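Local coordinates for protein beta-glucuronidase (Dictyoglomus thermophilum, PDB 6XXW) that probably hydrolyses beta-D-glucuronides to release glucuronic acid, working as a retaining glycoside hydrolase of family 2, at residues Phe41-Asp46 and Arg68-Arg73; Arg73-Lys78 and Glu138-Asn143; Asp509-Phe514 and Gly566-Val571; Tyr526-Ile531 and Pro578-His583. All coordinates share one frame; numbering follows the deposited sequence. Where two conformers were deposited one is given.

Interaction 1 (Phe41-Asp46 and Arg68-Arg73)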
loop_
_atom_site.group_PDB
_atom_site.type_symbol
_atom_site.label_atom_id
_atom_site.label_comp_id
_atom_site.label_asym_id
_atom_site.label_seq_id
_atom_site.Cartn_x
_atom_site.Cartn_y
_atom_site.Cartn_z
ATOM N N PHE A 41 3.266 -27.292 23.608
ATOM C CA PHE A 41 1.895 -27.114 23.140
ATOM C C PHE A 41 1.544 -28.250 22.190
ATOM O O PHE A 41 2.362 -28.643 21.358
ATOM C CB PHE A 41 1.755 -25.741 22.446
ATOM C CG PHE A 41 0.415 -25.485 21.768
ATOM C CD1 PHE A 41 0.145 -25.980 20.496
ATOM C CD2 PHE A 41 -0.525 -24.666 22.367
ATOM C CE1 PHE A 41 -1.081 -25.716 19.868
ATOM C CE2 PHE A 41 -1.745 -24.392 21.740
ATOM C CZ PHE A 41 -2.012 -24.916 20.493
ATOM N N ARG A 42 0.324 -28.768 22.315
ATOM C CA ARG A 42 -0.159 -29.790 21.394
ATOM C C ARG A 42 -1.665 -29.654 21.260
ATOM O O ARG A 42 -2.314 -28.979 22.060
ATOM C CB ARG A 42 0.200 -31.203 21.864
ATOM C CG ARG A 42 -0.417 -31.567 23.210
ATOM C CD ARG A 42 0.032 -32.945 23.704
ATOM N NE ARG A 42 -0.688 -33.275 24.929
ATOM C CZ ARG A 42 -1.881 -33.851 24.937
ATOM N NH1 ARG A 42 -2.486 -34.094 26.090
ATOM N NH2 ARG A 42 -2.458 -34.190 23.786
ATOM N N THR A 43 -2.215 -30.286 20.227
ATOM C CA THR A 43 -3.656 -30.325 20.030
ATOM C C THR A 43 -4.201 -31.681 20.467
ATOM O O THR A 43 -3.456 -32.621 20.739
ATOM C CB THR A 43 -4.040 -30.041 18.571
ATOM O OG1 THR A 43 -3.462 -31.029 17.713
ATOM C CG2 THR A 43 -3.562 -28.648 18.138
ATOM N N GLU A 44 -5.530 -31.766 20.519
ATOM C CA GLU A 44 -6.203 -32.921 21.107
ATOM C C GLU A 44 -5.788 -34.228 20.441
ATOM O O GLU A 44 -5.695 -34.317 19.215
ATOM C CB GLU A 44 -7.722 -32.748 21.003
ATOM C CG GLU A 44 -8.501 -33.539 22.045
ATOM C CD GLU A 44 -9.933 -33.048 22.172
ATOM O OE1 GLU A 44 -10.421 -32.357 21.237
ATOM O OE2 GLU A 44 -10.563 -33.348 23.207
ATOM N N SER A 45 -5.519 -35.243 21.273
ATOM C CA SER A 45 -5.229 -36.607 20.822
ATOM C C SER A 45 -3.974 -36.679 19.954
ATOM O O SER A 45 -3.832 -37.574 19.119
ATOM C CB SER A 45 -6.433 -37.226 20.092
ATOM O OG SER A 45 -7.364 -37.775 21.019
ATOM N N ASP A 46 -3.046 -35.744 20.145
ATOM C CA ASP A 46 -1.769 -35.759 19.449
ATOM C C ASP A 46 -0.654 -35.786 20.483
ATOM O O ASP A 46 -0.717 -35.075 21.489
ATOM C CB ASP A 46 -1.608 -34.544 18.538
ATOM C CG ASP A 46 -0.452 -34.698 17.564
ATOM O OD1 ASP A 46 0.459 -35.512 17.839
ATOM O OD2 ASP A 46 -0.458 -34.007 16.517
ATOM N N ARG A 68 -4.237 -22.491 12.773
ATOM C CA ARG A 68 -4.906 -21.192 12.713
ATOM C C ARG A 68 -6.424 -21.331 12.870
ATOM O O ARG A 68 -7.060 -20.593 13.628
ATOM C CB ARG A 68 -4.569 -20.498 11.388
ATOM C CG ARG A 68 -4.968 -19.025 11.352
ATOM C CD ARG A 68 -5.001 -18.489 9.920
ATOM N NE ARG A 68 -6.051 -19.122 9.118
ATOM C CZ ARG A 68 -6.140 -19.034 7.791
ATOM N NH1 ARG A 68 -5.240 -18.332 7.116
ATOM N NH2 ARG A 68 -7.131 -19.634 7.145
ATOM N N ASP A 69 -7.020 -22.281 12.161
ATOM C CA ASP A 69 -8.466 -22.441 12.120
ATOM C C ASP A 69 -8.940 -23.579 13.010
ATOM O O ASP A 69 -10.072 -24.057 12.853
ATOM C CB ASP A 69 -8.921 -22.667 10.680
ATOM C CG ASP A 69 -8.588 -21.490 9.775
ATOM O OD1 ASP A 69 -8.449 -20.350 10.294
ATOM O OD2 ASP A 69 -8.465 -21.708 8.551
ATOM N N TYR A 70 -8.102 -24.008 13.951
ATOM C CA TYR A 70 -8.422 -25.155 14.791
ATOM C C TYR A 70 -9.619 -24.863 15.685
ATOM O O TYR A 70 -9.791 -23.743 16.171
ATOM C CB TYR A 70 -7.203 -25.516 15.642
ATOM C CG TYR A 70 -7.375 -26.726 16.528
ATOM C CD1 TYR A 70 -7.242 -28.003 16.011
ATOM C CD2 TYR A 70 -7.652 -26.589 17.889
ATOM C CE1 TYR A 70 -7.383 -29.124 16.818
ATOM C CE2 TYR A 70 -7.809 -27.716 18.708
ATOM C CZ TYR A 70 -7.665 -28.977 18.158
ATOM O OH TYR A 70 -7.800 -30.104 18.938
ATOM N N VAL A 71 -10.462 -25.880 15.893
ATOM C CA VAL A 71 -11.580 -25.806 16.828
ATOM C C VAL A 71 -11.550 -27.065 17.681
ATOM O O VAL A 71 -11.626 -28.181 17.151
ATOM C CB VAL A 71 -12.951 -25.671 16.131
ATOM C CG1 VAL A 71 -14.063 -25.710 17.170
ATOM C CG2 VAL A 71 -13.047 -24.368 15.336
ATOM N N GLY A 72 -11.443 -26.887 18.993
ATOM C CA GLY A 72 -11.320 -28.017 19.892
ATOM C C GLY A 72 -10.378 -27.729 21.040
ATOM O O GLY A 72 -10.172 -26.569 21.400
ATOM N N ARG A 73 -9.787 -28.773 21.604
ATOM C CA ARG A 73 -8.966 -28.656 22.801
ATOM C C ARG A 73 -7.491 -28.602 22.438
ATOM O O ARG A 73 -7.024 -29.339 21.568
ATOM C CB ARG A 73 -9.232 -29.832 23.746
ATOM C CG ARG A 73 -10.620 -29.767 24.368
ATOM C CD ARG A 73 -10.913 -30.931 25.305
ATOM N NE ARG A 73 -12.338 -31.001 25.622
ATOM C CZ ARG A 73 -13.225 -31.732 24.943
ATOM N NH1 ARG A 73 -12.843 -32.457 23.898
ATOM N NH2 ARG A 73 -14.504 -31.742 25.306
#
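Thr43, last residue of strand 32-43, sets its methyl over the ring of Tyr70: CG2 stands 4.1 Å from the ring centroid and 12° off the normal, a CH-pi contact. Its chi1 of 61° turns CG2 anti to the carbonyl carbon and over the phenol, a place suited to threonine because the branch carries a small apolar group. Next comes Glu44, whose CB lies 3.4 Å from Tyr70 OH. Its backbone N gives a weak hydrogen bond to Arg73 O, 3.0 Å long and well bent. That carbonyl also accepts from the phenol, with Tyr70 OH 2.8 Å from Arg73 O. The Glu44 side chain runs out extended and crosses Arg73; OE2 presents its syn lone pair to NH1 of Arg73 at a short 2.5 Å, meeting the edge of the guanidinium while the two planes stand 71° apart. Glu44 itself lies in the type II turn Thr43-Asp46, closed by Asp46 N on Thr43 O. The contact thus ties the end of one sheet strand to the loop leading into the next, strand 73-81. Two donors share one carbonyl, and the salt bridge at the surface probably adds a modest, solvent-screened attraction to them.

Interaction 2 (Arg73-Lys78 and Glu138-Asn143)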
loop_
_atom_site.group_PDB
_atom_site.type_symbol
_atom_site.label_atom_id
_atom_site.label_comp_id
_atom_site.label_asym_id
_atom_site.label_seq_id
_atom_site.Cartn_x
_atom_site.Cartn_y
_atom_site.Cartn_z
ATOM N N ARG A 73 -9.787 -28.773 21.604
ATOM C CA ARG A 73 -8.966 -28.656 22.801
ATOM C C ARG A 73 -7.491 -28.602 22.438
ATOM O O ARG A 73 -7.024 -29.339 21.568
ATOM C CB ARG A 73 -9.232 -29.832 23.746
ATOM C CG ARG A 73 -10.620 -29.767 24.368
ATOM C CD ARG A 73 -10.913 -30.931 25.305
ATOM N NE ARG A 73 -12.338 -31.001 25.622
ATOM C CZ ARG A 73 -13.225 -31.732 24.943
ATOM N NH1 ARG A 73 -12.843 -32.457 23.898
ATOM N NH2 ARG A 73 -14.504 -31.742 25.306
ATOM N N VAL A 74 -6.758 -27.714 23.108
ATOM C CA VAL A 74 -5.309 -27.669 22.989
ATOM C C VAL A 74 -4.744 -27.772 24.399
ATOM O O VAL A 74 -5.447 -27.563 25.388
ATOM C CB VAL A 74 -4.806 -26.401 22.265
ATOM C CG1 VAL A 74 -5.535 -26.242 20.907
ATOM C CG2 VAL A 74 -4.996 -25.167 23.140
ATOM N N TYR A 75 -3.466 -28.128 24.486
ATOM C CA TYR A 75 -2.842 -28.465 25.764
ATOM C C TYR A 75 -1.494 -27.773 25.852
ATOM O O TYR A 75 -0.657 -27.935 24.962
ATOM C CB TYR A 75 -2.680 -29.985 25.916
ATOM C CG TYR A 75 -3.995 -30.705 25.781
ATOM C CD1 TYR A 75 -4.526 -30.999 24.525
ATOM C CD2 TYR A 75 -4.730 -31.060 26.903
ATOM C CE1 TYR A 75 -5.755 -31.633 24.391
ATOM C CE2 TYR A 75 -5.958 -31.709 26.778
ATOM C CZ TYR A 75 -6.460 -31.986 25.521
ATOM O OH TYR A 75 -7.674 -32.625 25.397
ATOM N N TYR A 76 -1.300 -27.000 26.915
ATOM C CA TYR A 76 -0.038 -26.340 27.224
ATOM C C TYR A 76 0.644 -27.083 28.365
ATOM O O TYR A 76 -0.027 -27.596 29.259
ATOM C CB TYR A 76 -0.279 -24.896 27.647
ATOM C CG TYR A 76 -0.728 -23.949 26.557
ATOM C CD1 TYR A 76 -2.044 -23.935 26.117
ATOM C CD2 TYR A 76 0.166 -23.032 26.005
ATOM C CE1 TYR A 76 -2.467 -23.031 25.128
ATOM C CE2 TYR A 76 -0.242 -22.129 25.013
ATOM C CZ TYR A 76 -1.555 -22.135 24.586
ATOM O OH TYR A 76 -1.948 -21.238 23.620
ATOM N N LYS A 77 1.981 -27.138 28.339
ATOM C CA LYS A 77 2.742 -27.861 29.355
ATOM C C LYS A 77 4.032 -27.124 29.680
ATOM O O LYS A 77 4.705 -26.620 28.774
ATOM C CB LYS A 77 3.093 -29.284 28.889
ATOM C CG LYS A 77 3.928 -30.079 29.896
ATOM C CD LYS A 77 4.033 -31.542 29.500
ATOM C CE LYS A 77 5.469 -32.012 29.492
ATOM N NZ LYS A 77 5.609 -33.362 28.871
ATOM N N LYS A 78 4.399 -27.103 30.965
ATOM C CA LYS A 78 5.621 -26.435 31.396
ATOM C C LYS A 78 6.078 -27.009 32.731
ATOM O O LYS A 78 5.260 -27.351 33.588
ATOM C CB LYS A 78 5.428 -24.917 31.542
ATOM C CG LYS A 78 6.736 -24.145 31.668
ATOM C CD LYS A 78 6.541 -22.647 31.562
ATOM C CE LYS A 78 7.833 -21.972 31.130
ATOM N NZ LYS A 78 7.910 -20.570 31.620
ATOM N N GLU A 138 -0.073 -28.352 33.445
ATOM C CA GLU A 138 -0.693 -28.509 32.139
ATOM C C GLU A 138 -2.013 -27.760 32.140
ATOM O O GLU A 138 -2.770 -27.818 33.111
ATOM C CB GLU A 138 -0.896 -29.987 31.795
ATOM C CG GLU A 138 0.423 -30.738 31.637
ATOM C CD GLU A 138 0.230 -32.222 31.457
ATOM O OE1 GLU A 138 0.282 -32.683 30.294
ATOM O OE2 GLU A 138 0.019 -32.921 32.478
ATOM N N ILE A 139 -2.272 -27.032 31.059
ATOM C CA ILE A 139 -3.486 -26.241 30.933
ATOM C C ILE A 139 -4.172 -26.652 29.641
ATOM O O ILE A 139 -3.577 -26.558 28.561
ATOM C CB ILE A 139 -3.208 -24.728 30.961
ATOM C CG1 ILE A 139 -2.594 -24.349 32.315
ATOM C CG2 ILE A 139 -4.515 -23.939 30.689
ATOM C CD1 ILE A 139 -2.049 -22.930 32.418
ATOM N N MET A 140 -5.399 -27.149 29.756
ATOM C CA MET A 140 -6.225 -27.430 28.598
ATOM C C MET A 140 -7.081 -26.204 28.321
ATOM O O MET A 140 -7.638 -25.602 29.243
ATOM C CB MET A 140 -7.104 -28.665 28.846
ATOM C CG MET A 140 -7.932 -29.138 27.658
ATOM S SD MET A 140 -9.385 -28.093 27.279
ATOM C CE MET A 140 -10.381 -28.279 28.764
ATOM N N VAL A 141 -7.183 -25.836 27.048
ATOM C CA VAL A 141 -8.015 -24.717 26.620
ATOM C C VAL A 141 -8.873 -25.203 25.461
ATOM O O VAL A 141 -8.359 -25.822 24.530
ATOM C CB VAL A 141 -7.173 -23.497 26.189
ATOM C CG1 VAL A 141 -8.085 -22.350 25.772
ATOM C CG2 VAL A 141 -6.206 -23.060 27.317
ATOM N N ASP A 142 -10.170 -24.912 25.514
ATOM C CA ASP A 142 -11.128 -25.323 24.490
ATOM C C ASP A 142 -11.760 -24.058 23.934
ATOM O O ASP A 142 -12.293 -23.248 24.700
ATOM C CB ASP A 142 -12.185 -26.259 25.099
ATOM C CG ASP A 142 -13.054 -26.966 24.050
ATOM O OD1 ASP A 142 -13.179 -26.491 22.909
ATOM O OD2 ASP A 142 -13.641 -28.011 24.382
ATOM N N ASN A 143 -11.669 -23.861 22.612
ATOM C CA ASN A 143 -12.222 -22.668 21.982
ATOM C C ASN A 143 -13.581 -22.921 21.342
ATOM O O ASN A 143 -14.090 -22.050 20.627
ATOM C CB ASN A 143 -11.245 -22.100 20.939
ATOM C CG ASN A 143 -10.991 -23.052 19.799
ATOM O OD1 ASN A 143 -11.427 -24.197 19.840
ATOM N ND2 ASN A 143 -10.290 -22.580 18.760
#
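Ile139 O takes the shortest bond of this strand pair, from Tyr76 N at 2.8 Å and almost straight (175°); the CA-H of Tyr75 also leans on this oxygen, with 3.5 Å from Tyr75 CA to Ile139 O. Ile139 N returns the bond to Tyr76 O, so Tyr76 and Ile139 form a hydrogen-bonded antiparallel pair, and Val74 with Val141 repeats it two residues along. The apolar members of these pairs share one face: Val74 CG2 rests 4.1 Å from Val141 CB, and Tyr76 lies beside Ile139 and Val141. Trp39 and Ile182 cover this face, where branched aliphatic and aromatic groups suit a buried core. The other face carries Arg73, Tyr75 and Lys77 against Asp142, Met140 and Glu138. Met140 has CG anti to its backbone N (chi1 -175°), which brings CG to 3.4 Å from Tyr75 CE2; a bend at chi2 then carries SD to 3.6 Å from Arg73 CG. Asp142 OD2 sits over the guanidinium face, 3.5 Å from Arg73 NE, an ion pair of charges alone since no N-H points at it. The stronger partners lie elsewhere: Glu44 for Arg73, Thr144 OG1 for Asp142. Lys77 and Glu138 run side by side through their CG atoms. These are inner strands of the beta-sandwich that forms the family 2 sugar-binding domain, with strands 32-43 and 101-106 on their outer edges. Backbone bonds therefore hold the register, while the charged groups probably contribute only weak electrostatics.

Interaction 3 (Asp509-Phe514 and Gly566-Val571)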
loop_
_atom_site.group_PDB
_atom_site.type_symbol
_atom_site.label_atom_id
_atom_site.label_comp_id
_atom_site.label_asym_id
_atom_site.label_seq_id
_atom_site.Cartn_x
_atom_site.Cartn_y
_atom_site.Cartn_z
ATOM N N ASP A 509 -14.572 1.625 7.253
ATOM C CA ASP A 509 -13.325 0.937 6.926
ATOM C C ASP A 509 -12.476 1.825 6.027
ATOM O O ASP A 509 -12.997 2.474 5.118
ATOM C CB ASP A 509 -13.589 -0.390 6.209
ATOM C CG ASP A 509 -14.260 -1.416 7.092
ATOM O OD1 ASP A 509 -15.494 -1.304 7.295
ATOM O OD2 ASP A 509 -13.560 -2.344 7.557
ATOM N N ALA A 510 -11.167 1.883 6.298
ATOM C CA ALA A 510 -10.239 2.631 5.451
ATOM C C ALA A 510 -8.954 1.830 5.299
ATOM O O ALA A 510 -8.303 1.505 6.295
ATOM C CB ALA A 510 -9.937 4.026 6.017
ATOM N N ILE A 511 -8.603 1.485 4.066
ATOM C CA ILE A 511 -7.307 0.869 3.813
ATOM C C ILE A 511 -6.262 1.975 3.816
ATOM O O ILE A 511 -6.411 2.975 3.109
ATOM C CB ILE A 511 -7.296 0.116 2.474
ATOM C CG1 ILE A 511 -8.467 -0.868 2.364
ATOM C CG2 ILE A 511 -5.951 -0.598 2.297
ATOM C CD1 ILE A 511 -8.577 -1.811 3.516
ATOM N N SER A 512 -5.211 1.806 4.616
ATOM C CA SER A 512 -4.137 2.791 4.643
ATOM C C SER A 512 -3.548 2.969 3.242
ATOM O O SER A 512 -3.180 1.998 2.585
ATOM C CB SER A 512 -3.056 2.343 5.636
ATOM O OG SER A 512 -2.079 3.350 5.788
ATOM N N GLY A 513 -3.486 4.210 2.762
ATOM C CA GLY A 513 -3.008 4.448 1.417
ATOM C C GLY A 513 -4.056 4.472 0.332
ATOM O O GLY A 513 -3.737 4.873 -0.793
ATOM N N PHE A 514 -5.279 4.026 0.610
ATOM C CA PHE A 514 -6.384 4.225 -0.326
ATOM C C PHE A 514 -6.896 5.650 -0.177
ATOM O O PHE A 514 -7.406 6.014 0.886
ATOM C CB PHE A 514 -7.519 3.229 -0.072
ATOM C CG PHE A 514 -7.320 1.889 -0.731
ATOM C CD1 PHE A 514 -6.048 1.355 -0.890
ATOM C CD2 PHE A 514 -8.407 1.164 -1.185
ATOM C CE1 PHE A 514 -5.870 0.118 -1.494
ATOM C CE2 PHE A 514 -8.238 -0.075 -1.795
ATOM C CZ PHE A 514 -6.968 -0.595 -1.952
ATOM N N GLY A 566 -9.673 -8.678 8.133
ATOM C CA GLY A 566 -10.088 -8.077 9.388
ATOM C C GLY A 566 -10.907 -6.817 9.194
ATOM O O GLY A 566 -11.335 -6.456 8.089
ATOM N N ASN A 567 -11.140 -6.143 10.322
ATOM C CA ASN A 567 -11.923 -4.917 10.370
ATOM C C ASN A 567 -10.975 -3.733 10.191
ATOM O O ASN A 567 -10.017 -3.574 10.951
ATOM C CB ASN A 567 -12.674 -4.833 11.698
ATOM C CG ASN A 567 -13.685 -3.699 11.747
ATOM O OD1 ASN A 567 -13.348 -2.534 11.517
ATOM N ND2 ASN A 567 -14.926 -4.032 12.093
ATOM N N LYS A 568 -11.250 -2.897 9.196
ATOM C CA LYS A 568 -10.348 -1.819 8.832
ATOM C C LYS A 568 -10.863 -0.457 9.273
ATOM O O LYS A 568 -10.429 0.561 8.736
ATOM C CB LYS A 568 -10.094 -1.836 7.322
ATOM C CG LYS A 568 -9.143 -2.948 6.881
ATOM C CD LYS A 568 -7.706 -2.602 7.290
ATOM C CE LYS A 568 -6.666 -3.544 6.668
ATOM N NZ LYS A 568 -6.779 -4.954 7.194
ATOM N N LYS A 569 -11.756 -0.413 10.264
ATOM C CA LYS A 569 -12.271 0.851 10.769
ATOM C C LYS A 569 -11.344 1.515 11.787
ATOM O O LYS A 569 -11.727 2.534 12.372
ATOM C CB LYS A 569 -13.650 0.627 11.391
ATOM C CG LYS A 569 -14.695 0.167 10.377
ATOM C CD LYS A 569 -16.103 0.547 10.799
ATOM C CE LYS A 569 -17.126 0.074 9.764
ATOM N NZ LYS A 569 -16.947 -1.379 9.435
ATOM N N GLY A 570 -10.146 0.982 12.010
ATOM C CA GLY A 570 -9.238 1.623 12.945
ATOM C C GLY A 570 -8.918 3.056 12.537
ATOM O O GLY A 570 -8.812 3.382 11.351
ATOM N N VAL A 571 -8.803 3.931 13.538
ATOM C CA VAL A 571 -8.225 5.260 13.342
ATOM C C VAL A 571 -6.700 5.151 13.245
ATOM O O VAL A 571 -6.046 5.984 12.604
ATOM C CB VAL A 571 -8.686 6.177 14.492
ATOM C CG1 VAL A 571 -7.783 7.380 14.660
ATOM C CG2 VAL A 571 -10.145 6.597 14.304
HETATM O O HOH W 1 -12.689 -4.664 6.403
#
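At the C-terminal mouth of the TIM barrel, Asp509 grips the loop bearing Asn567 and Lys569, which match the Asn-x-Lys motif that recognises the glucuronate carboxylate in family 2 beta-glucuronidases. Asp509 OD1 takes a salt bridge from Lys569 NZ at 2.6 Å, met on its syn side but 34° out of the carboxylate plane. The other oxygen, OD2, accepts from Lys568 N (2.9 Å) and from a water, 2.7 Å away, that also donates to Gly566 O. Aspartate suits the place because its two oxygens can serve an ammonium group and a backbone N-H at once. Lys569 NZ has a second partner in Tyr473 OH, so the amine is probably positioned for the site by both. Within the motif, Asn567 OD1 receives Lys569 N in an Asx turn, which helps hold the Asn567 side chain and the backbone at Lys569 in a set relation; a bound Tris molecule near Asn567 is consistent with a pocket here. The loops follow strands 501-505 and 544-550, neighbours in the barrel, and Ala510 N bonds Lys568 O at 2.9 Å between them. With chi1 at -75°, Lys568 puts CG 3.6 Å from Ile511 CD1; its NZ bonds Val564 O. Phe514 of a second subunit packs on both Ile511 and Lys568.

Interaction 4 (Tyr526-Ile531 and Pro578-His583)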
loop_
_atom_site.group_PDB
_atom_site.type_symbol
_atom_site.label_atom_id
_atom_site.label_comp_id
_atom_site.label_asym_id
_atom_site.label_seq_id
_atom_site.Cartn_x
_atom_site.Cartn_y
_atom_site.Cartn_z
ATOM N N TYR A 526 -12.953 9.108 2.978
ATOM C CA TYR A 526 -14.331 8.807 3.333
ATOM C C TYR A 526 -14.461 8.618 4.833
ATOM O O TYR A 526 -15.412 9.116 5.447
ATOM C CB TYR A 526 -14.816 7.566 2.584
ATOM C CG TYR A 526 -16.328 7.419 2.604
ATOM C CD1 TYR A 526 -16.972 6.826 3.693
ATOM C CD2 TYR A 526 -17.107 7.900 1.561
ATOM C CE1 TYR A 526 -18.352 6.702 3.734
ATOM C CE2 TYR A 526 -18.489 7.769 1.582
ATOM C CZ TYR A 526 -19.105 7.170 2.676
ATOM O OH TYR A 526 -20.472 7.042 2.713
ATOM N N GLN A 527 -13.497 7.917 5.442
ATOM C CA GLN A 527 -13.527 7.722 6.886
ATOM C C GLN A 527 -13.516 9.064 7.618
ATOM O O GLN A 527 -14.315 9.287 8.537
ATOM C CB GLN A 527 -12.354 6.834 7.316
ATOM C CG GLN A 527 -12.205 6.698 8.841
ATOM C CD GLN A 527 -10.921 5.972 9.231
ATOM O OE1 GLN A 527 -9.884 6.147 8.599
ATOM N NE2 GLN A 527 -10.991 5.162 10.278
ATOM N N GLN A 528 -12.632 9.981 7.205
ATOM C CA GLN A 528 -12.554 11.285 7.865
ATOM C C GLN A 528 -13.820 12.108 7.643
ATOM O O GLN A 528 -14.314 12.751 8.574
ATOM C CB GLN A 528 -11.315 12.067 7.379
ATOM C CG GLN A 528 -11.284 13.545 7.818
ATOM C CD GLN A 528 -9.915 14.199 7.656
ATOM O OE1 GLN A 528 -8.922 13.734 8.211
ATOM N NE2 GLN A 528 -9.863 15.280 6.888
ATOM N N GLU A 529 -14.355 12.122 6.417
ATOM C CA GLU A 529 -15.537 12.943 6.157
ATOM C C GLU A 529 -16.748 12.415 6.918
ATOM O O GLU A 529 -17.520 13.191 7.491
ATOM C CB GLU A 529 -15.826 12.994 4.657
ATOM C CG GLU A 529 -16.934 13.971 4.266
ATOM C CD GLU A 529 -16.560 15.429 4.507
ATOM O OE1 GLU A 529 -15.354 15.762 4.500
ATOM O OE2 GLU A 529 -17.486 16.246 4.711
ATOM N N MET A 530 -16.928 11.097 6.931
ATOM C CA MET A 530 -18.028 10.517 7.690
ATOM C C MET A 530 -17.929 10.905 9.162
ATOM O O MET A 530 -18.893 11.395 9.759
ATOM C CB MET A 530 -18.018 8.996 7.528
ATOM C CG MET A 530 -19.039 8.303 8.418
ATOM S SD MET A 530 -18.924 6.506 8.288
ATOM C CE MET A 530 -20.289 6.014 9.363
ATOM N N ILE A 531 -16.750 10.730 9.754
ATOM C CA ILE A 531 -16.595 11.012 11.178
ATOM C C ILE A 531 -16.815 12.495 11.446
ATOM O O ILE A 531 -17.495 12.877 12.409
ATOM C CB ILE A 531 -15.214 10.519 11.660
ATOM C CG1 ILE A 531 -15.239 8.997 11.847
ATOM C CG2 ILE A 531 -14.792 11.218 12.939
ATOM C CD1 ILE A 531 -13.862 8.373 12.026
ATOM N N PRO A 578 -0.974 6.426 12.684
ATOM C CA PRO A 578 -2.255 7.112 12.461
ATOM C C PRO A 578 -2.680 7.128 11.000
ATOM O O PRO A 578 -1.861 7.282 10.092
ATOM C CB PRO A 578 -1.975 8.538 12.956
ATOM C CG PRO A 578 -0.480 8.732 12.687
ATOM C CD PRO A 578 0.129 7.366 12.968
ATOM N N LYS A 579 -3.992 7.003 10.777
ATOM C CA LYS A 579 -4.562 7.330 9.482
ATOM C C LYS A 579 -4.919 8.815 9.451
ATOM O O LYS A 579 -4.795 9.522 10.449
ATOM C CB LYS A 579 -5.783 6.452 9.182
ATOM C CG LYS A 579 -5.446 4.967 9.123
ATOM C CD LYS A 579 -6.710 4.139 8.846
ATOM C CE LYS A 579 -6.497 2.675 9.233
ATOM N NZ LYS A 579 -7.765 1.877 9.160
ATOM N N MET A 580 -5.384 9.290 8.287
ATOM C CA MET A 580 -5.725 10.702 8.140
ATOM C C MET A 580 -6.663 11.186 9.247
ATOM O O MET A 580 -6.427 12.232 9.863
ATOM C CB MET A 580 -6.348 10.943 6.765
ATOM C CG MET A 580 -6.430 12.405 6.388
ATOM S SD MET A 580 -7.202 12.597 4.764
ATOM C CE MET A 580 -6.327 11.323 3.886
ATOM N N VAL A 581 -7.727 10.426 9.529
ATOM C CA VAL A 581 -8.722 10.901 10.492
ATOM C C VAL A 581 -8.162 11.014 11.909
ATOM O O VAL A 581 -8.710 11.774 12.714
ATOM C CB VAL A 581 -9.971 9.994 10.484
ATOM C CG1 VAL A 581 -9.669 8.668 11.116
ATOM C CG2 VAL A 581 -11.145 10.682 11.203
ATOM N N ALA A 582 -7.084 10.288 12.241
ATOM C CA ALA A 582 -6.439 10.483 13.543
ATOM C C ALA A 582 -6.025 11.935 13.740
ATOM O O ALA A 582 -6.145 12.484 14.841
ATOM C CB ALA A 582 -5.218 9.573 13.681
ATOM N N HIS A 583 -5.532 12.580 12.679
ATOM C CA HIS A 583 -5.135 13.975 12.809
ATOM C C HIS A 583 -6.338 14.904 12.912
ATOM O O HIS A 583 -6.279 15.903 13.638
ATOM C CB HIS A 583 -4.222 14.337 11.642
ATOM C CG HIS A 583 -3.088 13.381 11.492
ATOM N ND1 HIS A 583 -1.976 13.425 12.305
ATOM C CD2 HIS A 583 -2.928 12.300 10.690
ATOM C CE1 HIS A 583 -1.154 12.445 11.972
ATOM N NE2 HIS A 583 -1.711 11.742 11.001
HETATM O O HOH W 2 -8.871 8.455 7.624
#
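Val581 wedges its two methyls among three side chains of helix 524-538. CG1 presses on the amide of Gln527, 3.5 Å from its CD, while CG2 reaches Ile531, 3.7 Å from CD1. With chi1 at 72°, CG1 stands between the backbone N and the carbonyl carbon, which splits the branches between those two partners. Its CB meets Gln528 at the CB, 4.0 Å away. A beta-branched residue suits this tight approach, because a short, forked side chain fills the groove where the backbones come within 4.7 Å, measured from Gln528 CA to Val581 CA. Gln527 crosses Val581 at about a right angle and has a polar task as well. Its OE1 accepts from a water at 2.7 Å, and that water in turn takes Val581 N at 3.0 Å, an N-H in the first turn of helix 580-591. The amide's other end, NE2, bonds Gly570 O. The methylenes of Lys579 pass the same amide, with CD 3.8 Å from Gln527 OE1, on their way to a salt bridge with Asp554. Met580 crosses the end of the Gln528 side chain at about a right angle, and its backbone N is met by Glu524. His583 carries the contact to the subunit interface, bonding Glu525 of a third subunit. Two neighbouring helices that follow successive parallel strands, packed side by side, are typical of the outer layer of a TIM barrel.

Overall arrangement
From the N terminus, interaction 1 closes a loop of 21 residues between strands 32-43 and 73-81, and interaction 2 then closes one of 59 between strands 73-81 and 134-142. They follow in series, share Arg73 and join three adjacent strands of the sugar-binding domain; Arg42 O also receives Tyr75 N. Interactions 3 and 4 come much later, in the TIM barrel, and cross, their segments alternating along the chain. Both link what follows strand 501-505 to what follows 544-550, first by loops and then by helices, and Lys579 joins them, its N bonding Val571 O. The two pairs stand apart: interactions 1 and 3 have centres about 32 Å apart.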